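Putative oxidoreductase (PDB 3EOF) binds flavin mononucleotide and probably acts as an oxidoreductase of the nitroreductase family, although its substrate is not established. Local coordinates at residues 63-68 against 131-136; 72-77 against 154-159; 171-176 against 192-197. All blocks are in the same frame, centred on the assembly; numbering follows the deposited sequence.

Contacts 1 and 2 adjoin each other, with centres 10 Å apart, and cross along the chain. L131 N reaches T156 O at 2.7 Å, a probable hydrogen bond that joins the end of strand 127-131 to strand 151-160 of contact 2. A second tie joins T134 OG1 to T156 OG1, also at 2.7 Å. Contact 3 lies farther off, its centre about 29 Å from that of contact 1 and about 31 Å from that of contact 2. The flavin spans this gap. Contact 1 holds the polar edge of its ring system, and R171 of contact 3 holds its phosphate. Contacts 1 and 3 also both touch the second subunit.

Contact 1 (63-68 against 131-136); sequences FNQPMV and LGTTTY. With FMN (flavin mononucleotide), chain C.
The backbones of 63-68 and 131-136 stay well apart, with the CA atoms of F63 and T133 7.1 Å from each other, and side chains fill the interval. At one end the edge of the F63 ring is turned toward the face of Y136. The rings form an offset edge-to-face pair, with centroids 5.9 Å apart and planes at 69°. F63 also packs its CZ on Y136 CB. In the middle, Q65 and T133 approach from opposite directions. The T133 hydroxyl has its hydrogen-bond partner in H62, and Q65 NE2 also bonds to the H62 carbonyl. At the other end L131 splits its two methyls. CD1 meets V68 CG2 at 3.6 Å, and CD2 meets CE of the selenomethionine M67 at 3.5 Å. The M67 chain is bent at chi2 (82°) and chi3, which turns CE alongside L131 CD2 and close to FMN O2.

Both segments belong to the flavin pocket of the nitroreductase fold. The Q65 amide grips the pyrimidine edge of FMN with two bonds. OE1 accepts from FMN N3 at 2.7 Å, and NE2 donates to FMN O4 at 3.2 Å. These opposite roles, with the H62 bond to NE2, fix which way round the amide lies. G132 N gives a bond to FMN O4 at 3.1 Å and a weak one to FMN N5. FMN O4 therefore receives N-H groups from both segments. N-H groups at N5 and O4 would probably polarise the oxidised flavin and favour hydride transfer to N5. T134 OG1 donates to L131 O at 3.0 Å, across the turn, and also bonds to T156 OG1. M101 of the second subunit packs on Y136.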
loop_
_atom_site.group_PDB
_atom_site.type_symbol
_atom_site.label_atom_id
_atom_site.label_comp_id
_atom_site.label_asym_id
_atom_site.label_seq_id
_atom_site.Cartn_x
_atom_site.Cartn_y
_atom_site.Cartn_z
ATOM N N PHE A 63 -20.930 -2.263 -3.777
ATOM C CA PHE A 63 -21.725 -2.639 -4.932
ATOM C C PHE A 63 -22.373 -4.016 -4.829
ATOM O O PHE A 63 -22.648 -4.672 -5.864
ATOM C CB PHE A 63 -20.930 -2.545 -6.251
ATOM C CG PHE A 63 -20.317 -1.204 -6.509
ATOM C CD1 PHE A 63 -21.010 -0.034 -6.264
ATOM C CD2 PHE A 63 -19.053 -1.112 -7.062
ATOM C CE1 PHE A 63 -20.423 1.187 -6.492
ATOM C CE2 PHE A 63 -18.479 0.133 -7.310
ATOM C CZ PHE A 63 -19.165 1.262 -7.008
ATOM N N ASN A 64 -22.652 -4.427 -3.593
ATOM C CA ASN A 64 -23.286 -5.711 -3.316
ATOM C C ASN A 64 -22.550 -6.930 -3.853
ATOM O O ASN A 64 -23.149 -7.933 -4.262
ATOM C CB ASN A 64 -24.736 -5.639 -3.773
ATOM C CG ASN A 64 -25.544 -4.739 -2.893
ATOM O OD1 ASN A 64 -26.320 -3.904 -3.374
ATOM N ND2 ASN A 64 -25.339 -4.871 -1.571
ATOM N N GLN A 65 -21.227 -6.824 -3.842
ATOM C CA GLN A 65 -20.381 -7.924 -4.259
ATOM C C GLN A 65 -20.620 -8.927 -3.189
ATOM O O GLN A 65 -20.615 -8.570 -2.014
ATOM C CB GLN A 65 -18.930 -7.531 -4.312
ATOM C CG GLN A 65 -18.638 -6.466 -5.324
ATOM C CD GLN A 65 -17.181 -6.154 -5.387
ATOM O OE1 GLN A 65 -16.430 -6.919 -5.976
ATOM N NE2 GLN A 65 -16.763 -5.035 -4.782
ATOM N N PRO A 66 -20.856 -10.184 -3.580
ATOM C CA PRO A 66 -21.291 -11.209 -2.631
ATOM C C PRO A 66 -20.390 -11.524 -1.474
ATOM O O PRO A 66 -20.885 -11.912 -0.440
ATOM C CB PRO A 66 -21.547 -12.437 -3.520
ATOM C CG PRO A 66 -20.814 -12.157 -4.807
ATOM C CD PRO A 66 -20.764 -10.693 -4.961
HETATM N N MSE A 67 -19.098 -11.277 -1.628
HETATM C CA MSE A 67 -18.092 -11.619 -0.631
HETATM C C MSE A 67 -18.270 -10.887 0.680
HETATM O O MSE A 67 -17.818 -11.364 1.713
HETATM C CB MSE A 67 -16.667 -11.319 -1.147
HETATM C CG MSE A 67 -16.212 -12.056 -2.397
HETATM SE SE MSE A 67 -16.790 -11.296 -4.084
HETATM C CE MSE A 67 -15.679 -9.729 -4.135
ATOM N N VAL A 68 -18.871 -9.698 0.633
ATOM C CA VAL A 68 -19.118 -8.953 1.865
ATOM C C VAL A 68 -20.046 -9.712 2.834
ATOM O O VAL A 68 -19.843 -9.673 4.044
ATOM C CB VAL A 68 -19.730 -7.548 1.619
ATOM C CG1 VAL A 68 -19.971 -6.866 2.962
ATOM C CG2 VAL A 68 -18.809 -6.685 0.738
ATOM N N LEU A 131 -11.495 -5.408 -1.866
ATOM C CA LEU A 131 -12.606 -4.726 -2.510
ATOM C C LEU A 131 -12.082 -3.283 -2.813
ATOM O O LEU A 131 -11.709 -2.462 -1.879
ATOM C CB LEU A 131 -13.883 -4.735 -1.665
ATOM C CG LEU A 131 -14.302 -6.036 -0.957
ATOM C CD1 LEU A 131 -15.383 -5.723 0.083
ATOM C CD2 LEU A 131 -14.739 -7.153 -1.937
ATOM N N GLY A 132 -12.043 -3.006 -4.126
ATOM C CA GLY A 132 -11.611 -1.711 -4.674
ATOM C C GLY A 132 -12.708 -0.680 -4.551
ATOM O O GLY A 132 -12.500 0.553 -4.701
ATOM N N THR A 133 -13.890 -1.186 -4.232
ATOM C CA THR A 133 -15.063 -0.345 -4.040
ATOM C C THR A 133 -14.961 0.593 -2.832
ATOM O O THR A 133 -15.755 1.537 -2.685
ATOM C CB THR A 133 -16.283 -1.233 -3.953
ATOM O OG1 THR A 133 -15.979 -2.362 -3.107
ATOM C CG2 THR A 133 -16.610 -1.743 -5.341
ATOM N N THR A 134 -13.992 0.335 -1.959
ATOM C CA THR A 134 -13.775 1.158 -0.766
ATOM C C THR A 134 -13.531 2.614 -1.078
ATOM O O THR A 134 -13.948 3.464 -0.317
ATOM C CB THR A 134 -12.544 0.643 0.043
ATOM O OG1 THR A 134 -12.727 -0.726 0.338
ATOM C CG2 THR A 134 -12.406 1.343 1.327
ATOM N N THR A 135 -12.780 2.879 -2.158
ATOM C CA THR A 135 -12.448 4.217 -2.605
ATOM C C THR A 135 -13.502 4.745 -3.608
ATOM O O THR A 135 -13.445 5.888 -4.031
ATOM C CB THR A 135 -10.998 4.271 -3.100
ATOM O OG1 THR A 135 -10.729 3.140 -3.930
ATOM C CG2 THR A 135 -10.036 4.210 -1.918
ATOM N N TYR A 136 -14.473 3.922 -3.993
ATOM C CA TYR A 136 -15.634 4.451 -4.792
ATOM C C TYR A 136 -16.687 4.992 -3.846
ATOM O O TYR A 136 -17.402 5.977 -4.148
ATOM C CB TYR A 136 -16.283 3.389 -5.684
ATOM C CG TYR A 136 -15.456 3.060 -6.888
ATOM C CD1 TYR A 136 -14.287 2.309 -6.754
ATOM C CD2 TYR A 136 -15.810 3.532 -8.147
ATOM C CE1 TYR A 136 -13.502 2.018 -7.834
ATOM C CE2 TYR A 136 -15.024 3.260 -9.248
ATOM C CZ TYR A 136 -13.869 2.489 -9.090
ATOM O OH TYR A 136 -13.067 2.203 -10.176
HETATM N N1 FMN C . -11.729 -8.383 -6.813
HETATM C C2 FMN C . -13.124 -8.307 -6.902
HETATM O O2 FMN C . -13.800 -9.307 -7.192
HETATM N N3 FMN C . -13.789 -7.097 -6.698
HETATM C C4 FMN C . -13.106 -5.902 -6.394
HETATM O O4 FMN C . -13.745 -4.945 -5.812
HETATM C C4A FMN C . -11.681 -6.000 -6.329
HETATM N N5 FMN C . -10.934 -4.866 -6.042
HETATM C C5A FMN C . -9.554 -4.914 -5.917
HETATM C C6 FMN C . -8.891 -3.719 -5.604
HETATM C C7 FMN C . -7.514 -3.686 -5.478
HETATM C C7M FMN C . -6.869 -2.366 -5.166
HETATM C C8 FMN C . -6.780 -4.853 -5.677
HETATM C C8M FMN C . -5.335 -4.850 -5.303
HETATM C C9 FMN C . -7.441 -6.062 -5.992
HETATM C C9A FMN C . -8.852 -6.122 -6.123
HETATM N N10 FMN C . -9.590 -7.290 -6.443
HETATM C C10 FMN C . -10.992 -7.227 -6.540
HETATM C "C1'" FMN C . -8.914 -8.620 -6.768
HETATM C "C2'" FMN C . -8.312 -8.539 -8.163
HETATM O "O2'" FMN C . -9.382 -8.543 -9.116
HETATM C "C3'" FMN C . -7.276 -9.622 -8.389
HETATM O "O3'" FMN C . -6.112 -9.462 -7.556
HETATM C "C4'" FMN C . -6.813 -9.695 -9.851
HETATM O "O4'" FMN C . -7.854 -10.167 -10.684
HETATM C "C5'" FMN C . -5.708 -10.704 -9.983
HETATM O "O5'" FMN C . -6.246 -11.894 -9.401
HETATM P P FMN C . -5.415 -12.756 -8.294
HETATM O O1P FMN C . -5.220 -11.938 -7.000
HETATM O O2P FMN C . -4.064 -13.078 -8.879
HETATM O O3P FMN C . -6.212 -14.062 -8.159
#

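Contact 2 (72-77 against 154-159); sequences PVVLTF and ITTVTV
The F77 ring has T155 O and V157 CB at its edge, close to its plane. V157 CG2 comes obliquely to CE1, at 3.7 Å. With CG beside the backbone N (chi1 -64°), the ring lies back along its own strand. L75 CD1 meets V159 CG2 on this same sheet face, which helix 100-123 covers through F117 and T110. V74, T76, T156 and T158 occupy the other face. There V74 CG1 and T156 CG2 are tight at 3.4 Å. One water lies between T76 OG1 and T156 OG1, with a suspiciously short leg to T76.

Strands 73-77 and 154-159 run antiparallel at 165°, the central pair of the four-stranded sheet of this flavoprotein fold. L75 N to V157 O and V157 N to L75 O are both 2.8 Å bonds. I154 and T155 both face F77, a classic beta bulge. F77 O takes a 2.9 Å bond from I154 N and a weaker one from T155 N. Most facing backbone N-H and C=O groups of this buried ladder are paired, two of the bonds weakly. On the other face T156 OG1 bonds to T134 and T158 OG1 to Y15, so buried hydroxyls also have partners.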
loop_
_atom_site.group_PDB
_atom_site.type_symbol
_atom_site.label_atom_id
_atom_site.label_comp_id
_atom_site.label_asym_id
_atom_site.label_seq_id
_atom_site.Cartn_x
_atom_site.Cartn_y
_atom_site.Cartn_z
ATOM N N PRO A 72 -16.897 -14.797 6.513
ATOM C CA PRO A 72 -17.116 -14.699 7.928
ATOM C C PRO A 72 -16.581 -13.387 8.519
ATOM O O PRO A 72 -17.154 -12.861 9.500
ATOM C CB PRO A 72 -16.337 -15.893 8.484
ATOM C CG PRO A 72 -15.321 -16.173 7.517
ATOM C CD PRO A 72 -16.008 -15.930 6.203
ATOM N N VAL A 73 -15.517 -12.863 7.906
ATOM C CA VAL A 73 -14.859 -11.624 8.342
ATOM C C VAL A 73 -14.645 -10.681 7.157
ATOM O O VAL A 73 -14.217 -11.100 6.072
ATOM C CB VAL A 73 -13.474 -11.925 9.013
ATOM C CG1 VAL A 73 -12.822 -10.652 9.428
ATOM C CG2 VAL A 73 -13.651 -12.899 10.204
ATOM N N VAL A 74 -14.984 -9.414 7.387
ATOM C CA VAL A 74 -14.757 -8.300 6.466
ATOM C C VAL A 74 -13.919 -7.317 7.262
ATOM O O VAL A 74 -14.301 -6.908 8.364
ATOM C CB VAL A 74 -16.080 -7.642 5.977
ATOM C CG1 VAL A 74 -15.798 -6.498 5.003
ATOM C CG2 VAL A 74 -16.940 -8.704 5.334
ATOM N N LEU A 75 -12.742 -6.999 6.733
ATOM C CA LEU A 75 -11.816 -6.087 7.384
ATOM C C LEU A 75 -11.670 -4.847 6.583
ATOM O O LEU A 75 -11.307 -4.936 5.425
ATOM C CB LEU A 75 -10.444 -6.710 7.499
ATOM C CG LEU A 75 -10.305 -7.986 8.313
ATOM C CD1 LEU A 75 -8.869 -8.450 8.155
ATOM C CD2 LEU A 75 -10.678 -7.767 9.798
ATOM N N THR A 76 -12.012 -3.702 7.186
ATOM C CA THR A 76 -11.851 -2.381 6.572
ATOM C C THR A 76 -10.586 -1.767 7.156
ATOM O O THR A 76 -10.558 -1.411 8.343
ATOM C CB THR A 76 -13.078 -1.484 6.801
ATOM O OG1 THR A 76 -14.248 -2.135 6.279
ATOM C CG2 THR A 76 -12.899 -0.117 6.123
ATOM N N PHE A 77 -9.527 -1.718 6.331
ATOM C CA PHE A 77 -8.255 -1.082 6.689
ATOM C C PHE A 77 -8.339 0.440 6.464
ATOM O O PHE A 77 -8.473 0.921 5.340
ATOM C CB PHE A 77 -7.128 -1.696 5.887
ATOM C CG PHE A 77 -6.914 -3.144 6.187
ATOM C CD1 PHE A 77 -7.593 -4.125 5.470
ATOM C CD2 PHE A 77 -6.037 -3.530 7.180
ATOM C CE1 PHE A 77 -7.404 -5.439 5.728
ATOM C CE2 PHE A 77 -5.843 -4.838 7.450
ATOM C CZ PHE A 77 -6.548 -5.818 6.710
ATOM N N ILE A 154 -9.277 2.899 3.411
ATOM C CA ILE A 154 -8.349 2.719 2.293
ATOM C C ILE A 154 -8.752 1.514 1.461
ATOM O O ILE A 154 -9.047 1.647 0.262
ATOM C CB ILE A 154 -6.867 2.598 2.780
ATOM C CG1 ILE A 154 -6.440 3.943 3.404
ATOM C CG2 ILE A 154 -5.890 2.260 1.629
ATOM C CD1 ILE A 154 -6.624 5.146 2.511
ATOM N N THR A 155 -8.722 0.341 2.062
ATOM C CA THR A 155 -9.204 -0.846 1.371
ATOM C C THR A 155 -9.925 -1.797 2.343
ATOM O O THR A 155 -9.835 -1.636 3.551
ATOM C CB THR A 155 -8.142 -1.589 0.597
ATOM O OG1 THR A 155 -8.794 -2.553 -0.260
ATOM C CG2 THR A 155 -7.195 -2.265 1.550
ATOM N N THR A 156 -10.657 -2.754 1.763
ATOM C CA THR A 156 -11.442 -3.722 2.491
ATOM C C THR A 156 -11.088 -5.077 1.976
ATOM O O THR A 156 -10.918 -5.243 0.779
ATOM C CB THR A 156 -12.945 -3.489 2.279
ATOM O OG1 THR A 156 -13.220 -2.127 2.629
ATOM C CG2 THR A 156 -13.770 -4.460 3.182
ATOM N N VAL A 157 -10.939 -6.026 2.896
ATOM C CA VAL A 157 -10.609 -7.384 2.567
ATOM C C VAL A 157 -11.616 -8.317 3.188
ATOM O O VAL A 157 -11.847 -8.291 4.400
ATOM C CB VAL A 157 -9.223 -7.713 3.084
ATOM C CG1 VAL A 157 -8.853 -9.190 2.934
ATOM C CG2 VAL A 157 -8.207 -6.826 2.389
ATOM N N THR A 158 -12.210 -9.150 2.341
ATOM C CA THR A 158 -13.106 -10.239 2.759
ATOM C C THR A 158 -12.177 -11.458 2.950
ATOM O O THR A 158 -11.305 -11.714 2.128
ATOM C CB THR A 158 -14.211 -10.428 1.737
ATOM O OG1 THR A 158 -13.643 -10.763 0.461
ATOM C CG2 THR A 158 -15.044 -9.081 1.630
ATOM N N VAL A 159 -12.331 -12.132 4.081
ATOM C CA VAL A 159 -11.473 -13.227 4.503
ATOM C C VAL A 159 -12.336 -14.413 4.937
ATOM O O VAL A 159 -13.371 -14.236 5.621
ATOM C CB VAL A 159 -10.677 -12.924 5.841
ATOM C CG1 VAL A 159 -9.401 -13.734 5.875
ATOM C CG2 VAL A 159 -10.415 -11.481 6.046
HETATM O O HOH W 1 -15.552 -1.602 4.214
#

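Contact 3 (171-176 against 192-197); sequences RLPIEG and NRLYAY. With FMN (flavin mononucleotide), chain C.
R171 opens the segment, pointing away from helix residues 192-197, whereas the next residue, L172, packs against Y195. The R171 guanidinium meets the FMN phosphate edge-on. NH2 donates to FMN O2P at 2.9 Å, and NH1 adds a weak bond to the same oxygen. Two carbonyls of the second subunit, F33 and A35, bond to NE and NH2, so the arginine is steered from both the ligand and the partner chain. This is a phosphate grip on FMN made at the dimer interface.

L172 lays CD2 over the Y195 ring. This CH-pi contact is 3.9 Å from CD2 to the ring centroid and 13° off the normal, so the methyl sits almost over the centre. CD1 reaches outward to Y195 OH, at 3.6 Å. P173 follows, placing CG on L194 CD2 at 3.8 Å and CD near L194 O. The chain then turns through a short 3-10 segment, closed by G176 N to P173 O. A water links E175 O weakly to R193 NH2. R193 NH2 also forms a salt bridge with D190. G176, with no side chain, lets its CA come to 3.5 Å from L194 CD2.

In sequence the loop falls between strands 151-160 and 178-180. It rests on helix 188-200, and helix 82-89 of the second subunit comes against the same place, R83 packing on L172 and Y195 and Y87 stacking on Y195.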
loop_
_atom_site.group_PDB
_atom_site.type_symbol
_atom_site.label_atom_id
_atom_site.label_comp_id
_atom_site.label_asym_id
_atom_site.label_seq_id
_atom_site.Cartn_x
_atom_site.Cartn_y
_atom_site.Cartn_z
ATOM N N ARG A 171 -0.054 -13.086 -15.093
ATOM C CA ARG A 171 0.699 -11.902 -14.843
ATOM C C ARG A 171 1.584 -11.671 -16.066
ATOM O O ARG A 171 1.889 -12.605 -16.828
ATOM C CB ARG A 171 1.550 -12.060 -13.593
ATOM C CG ARG A 171 0.724 -12.044 -12.309
ATOM C CD ARG A 171 0.106 -10.718 -12.057
ATOM N NE ARG A 171 -0.454 -10.719 -10.714
ATOM C CZ ARG A 171 -1.656 -11.149 -10.375
ATOM N NH1 ARG A 171 -2.529 -11.590 -11.269
ATOM N NH2 ARG A 171 -1.995 -11.112 -9.106
ATOM N N LEU A 172 1.975 -10.414 -16.264
ATOM C CA LEU A 172 2.847 -10.038 -17.359
ATOM C C LEU A 172 4.232 -10.606 -17.153
ATOM O O LEU A 172 4.621 -10.904 -16.024
ATOM C CB LEU A 172 2.968 -8.508 -17.469
ATOM C CG LEU A 172 1.711 -7.751 -17.878
ATOM C CD1 LEU A 172 1.904 -6.247 -17.738
ATOM C CD2 LEU A 172 1.284 -8.137 -19.257
ATOM N N PRO A 173 4.981 -10.780 -18.256
ATOM C CA PRO A 173 6.393 -11.171 -18.157
ATOM C C PRO A 173 7.099 -10.131 -17.279
ATOM O O PRO A 173 6.834 -8.960 -17.408
ATOM C CB PRO A 173 6.872 -11.099 -19.613
ATOM C CG PRO A 173 5.647 -11.224 -20.432
ATOM C CD PRO A 173 4.549 -10.627 -19.658
ATOM N N ILE A 174 7.991 -10.546 -16.398
ATOM C CA ILE A 174 8.601 -9.594 -15.472
ATOM C C ILE A 174 9.440 -8.516 -16.144
ATOM O O ILE A 174 9.661 -7.453 -15.570
ATOM C CB ILE A 174 9.374 -10.290 -14.313
ATOM C CG1 ILE A 174 10.614 -11.008 -14.822
ATOM C CG2 ILE A 174 8.373 -11.200 -13.544
ATOM C CD1 ILE A 174 11.466 -11.532 -13.707
ATOM N N GLU A 175 9.926 -8.819 -17.346
ATOM C CA GLU A 175 10.631 -7.846 -18.159
ATOM C C GLU A 175 9.719 -6.666 -18.536
ATOM O O GLU A 175 10.218 -5.622 -18.952
ATOM C CB GLU A 175 11.277 -8.496 -19.410
ATOM C CG GLU A 175 10.520 -9.705 -19.991
ATOM C CD GLU A 175 10.672 -10.977 -19.109
ATOM O OE1 GLU A 175 11.806 -11.358 -18.727
ATOM O OE2 GLU A 175 9.657 -11.592 -18.783
ATOM N N GLY A 176 8.401 -6.804 -18.388
ATOM C CA GLY A 176 7.486 -5.722 -18.683
ATOM C C GLY A 176 7.199 -4.832 -17.476
ATOM O O GLY A 176 6.573 -3.772 -17.596
ATOM N N ASN A 192 2.926 -5.386 -27.589
ATOM C CA ASN A 192 2.430 -6.568 -28.263
ATOM C C ASN A 192 3.031 -7.863 -27.718
ATOM O O ASN A 192 2.330 -8.864 -27.524
ATOM C CB ASN A 192 2.649 -6.407 -29.768
ATOM C CG ASN A 192 1.694 -5.403 -30.365
ATOM O OD1 ASN A 192 0.504 -5.525 -30.172
ATOM N ND2 ASN A 192 2.203 -4.411 -31.089
ATOM N N ARG A 193 4.328 -7.814 -27.470
ATOM C CA ARG A 193 5.064 -8.929 -26.922
ATOM C C ARG A 193 4.616 -9.213 -25.482
ATOM O O ARG A 193 4.380 -10.345 -25.098
ATOM C CB ARG A 193 6.548 -8.560 -26.973
ATOM C CG ARG A 193 7.504 -9.708 -26.792
ATOM C CD ARG A 193 8.976 -9.295 -26.936
ATOM N NE ARG A 193 9.334 -8.379 -25.855
ATOM C CZ ARG A 193 9.478 -7.061 -25.972
ATOM N NH1 ARG A 193 9.344 -6.464 -27.159
ATOM N NH2 ARG A 193 9.792 -6.351 -24.887
ATOM N N LEU A 194 4.486 -8.174 -24.663
ATOM C CA LEU A 194 4.097 -8.359 -23.265
ATOM C C LEU A 194 2.672 -8.899 -23.044
ATOM O O LEU A 194 2.455 -9.769 -22.209
ATOM C CB LEU A 194 4.290 -7.046 -22.503
ATOM C CG LEU A 194 5.753 -6.642 -22.340
ATOM C CD1 LEU A 194 5.880 -5.175 -21.933
ATOM C CD2 LEU A 194 6.450 -7.619 -21.393
ATOM N N TYR A 195 1.737 -8.414 -23.847
ATOM C CA TYR A 195 0.312 -8.745 -23.743
ATOM C C TYR A 195 -0.199 -9.888 -24.598
ATOM O O TYR A 195 -1.344 -10.289 -24.448
ATOM C CB TYR A 195 -0.508 -7.461 -24.007
ATOM C CG TYR A 195 -0.440 -6.505 -22.829
ATOM C CD1 TYR A 195 0.557 -5.558 -22.722
ATOM C CD2 TYR A 195 -1.365 -6.606 -21.780
ATOM C CE1 TYR A 195 0.622 -4.714 -21.628
ATOM C CE2 TYR A 195 -1.317 -5.766 -20.707
ATOM C CZ TYR A 195 -0.329 -4.816 -20.624
ATOM O OH TYR A 195 -0.297 -3.978 -19.537
ATOM N N ALA A 196 0.647 -10.438 -25.467
ATOM C CA ALA A 196 0.301 -11.548 -26.345
ATOM C C ALA A 196 -0.325 -12.732 -25.603
ATOM O O ALA A 196 -1.425 -13.204 -25.916
ATOM C CB ALA A 196 1.554 -12.005 -27.107
ATOM N N TYR A 197 0.379 -13.210 -24.599
ATOM C CA TYR A 197 -0.099 -14.323 -23.788
ATOM C C TYR A 197 -1.419 -13.996 -23.110
ATOM O O TYR A 197 -2.369 -14.762 -23.166
ATOM C CB TYR A 197 0.949 -14.694 -22.731
ATOM C CG TYR A 197 0.483 -15.824 -21.856
ATOM C CD1 TYR A 197 0.492 -17.141 -22.334
ATOM C CD2 TYR A 197 -0.015 -15.586 -20.582
ATOM C CE1 TYR A 197 0.011 -18.188 -21.565
ATOM C CE2 TYR A 197 -0.462 -16.624 -19.792
ATOM C CZ TYR A 197 -0.450 -17.931 -20.296
ATOM O OH TYR A 197 -0.897 -18.981 -19.536
HETATM N N1 FMN C . -11.729 -8.383 -6.813
HETATM C C2 FMN C . -13.124 -8.307 -6.902
HETATM O O2 FMN C . -13.800 -9.307 -7.192
HETATM N N3 FMN C . -13.789 -7.097 -6.698
HETATM C C4 FMN C . -13.106 -5.902 -6.394
HETATM O O4 FMN C . -13.745 -4.945 -5.812
HETATM C C4A FMN C . -11.681 -6.000 -6.329
HETATM N N5 FMN C . -10.934 -4.866 -6.042
HETATM C C5A FMN C . -9.554 -4.914 -5.917
HETATM C C6 FMN C . -8.891 -3.719 -5.604
HETATM C C7 FMN C . -7.514 -3.686 -5.478
HETATM C C7M FMN C . -6.869 -2.366 -5.166
HETATM C C8 FMN C . -6.780 -4.853 -5.677
HETATM C C8M FMN C . -5.335 -4.850 -5.303
HETATM C C9 FMN C . -7.441 -6.062 -5.992
HETATM C C9A FMN C . -8.852 -6.122 -6.123
HETATM N N10 FMN C . -9.590 -7.290 -6.443
HETATM C C10 FMN C . -10.992 -7.227 -6.540
HETATM C "C1'" FMN C . -8.914 -8.620 -6.768
HETATM C "C2'" FMN C . -8.312 -8.539 -8.163
HETATM O "O2'" FMN C . -9.382 -8.543 -9.116
HETATM C "C3'" FMN C . -7.276 -9.622 -8.389
HETATM O "O3'" FMN C . -6.112 -9.462 -7.556
HETATM C "C4'" FMN C . -6.813 -9.695 -9.851
HETATM O "O4'" FMN C . -7.854 -10.167 -10.684
HETATM C "C5'" FMN C . -5.708 -10.704 -9.983
HETATM O "O5'" FMN C . -6.246 -11.894 -9.401
HETATM P P FMN C . -5.415 -12.756 -8.294
HETATM O O1P FMN C . -5.220 -11.938 -7.000
HETATM O O2P FMN C . -4.064 -13.078 -8.879
HETATM O O3P FMN C . -6.212 -14.062 -8.159
HETATM O O HOH W 2 9.853 -5.727 -22.253
#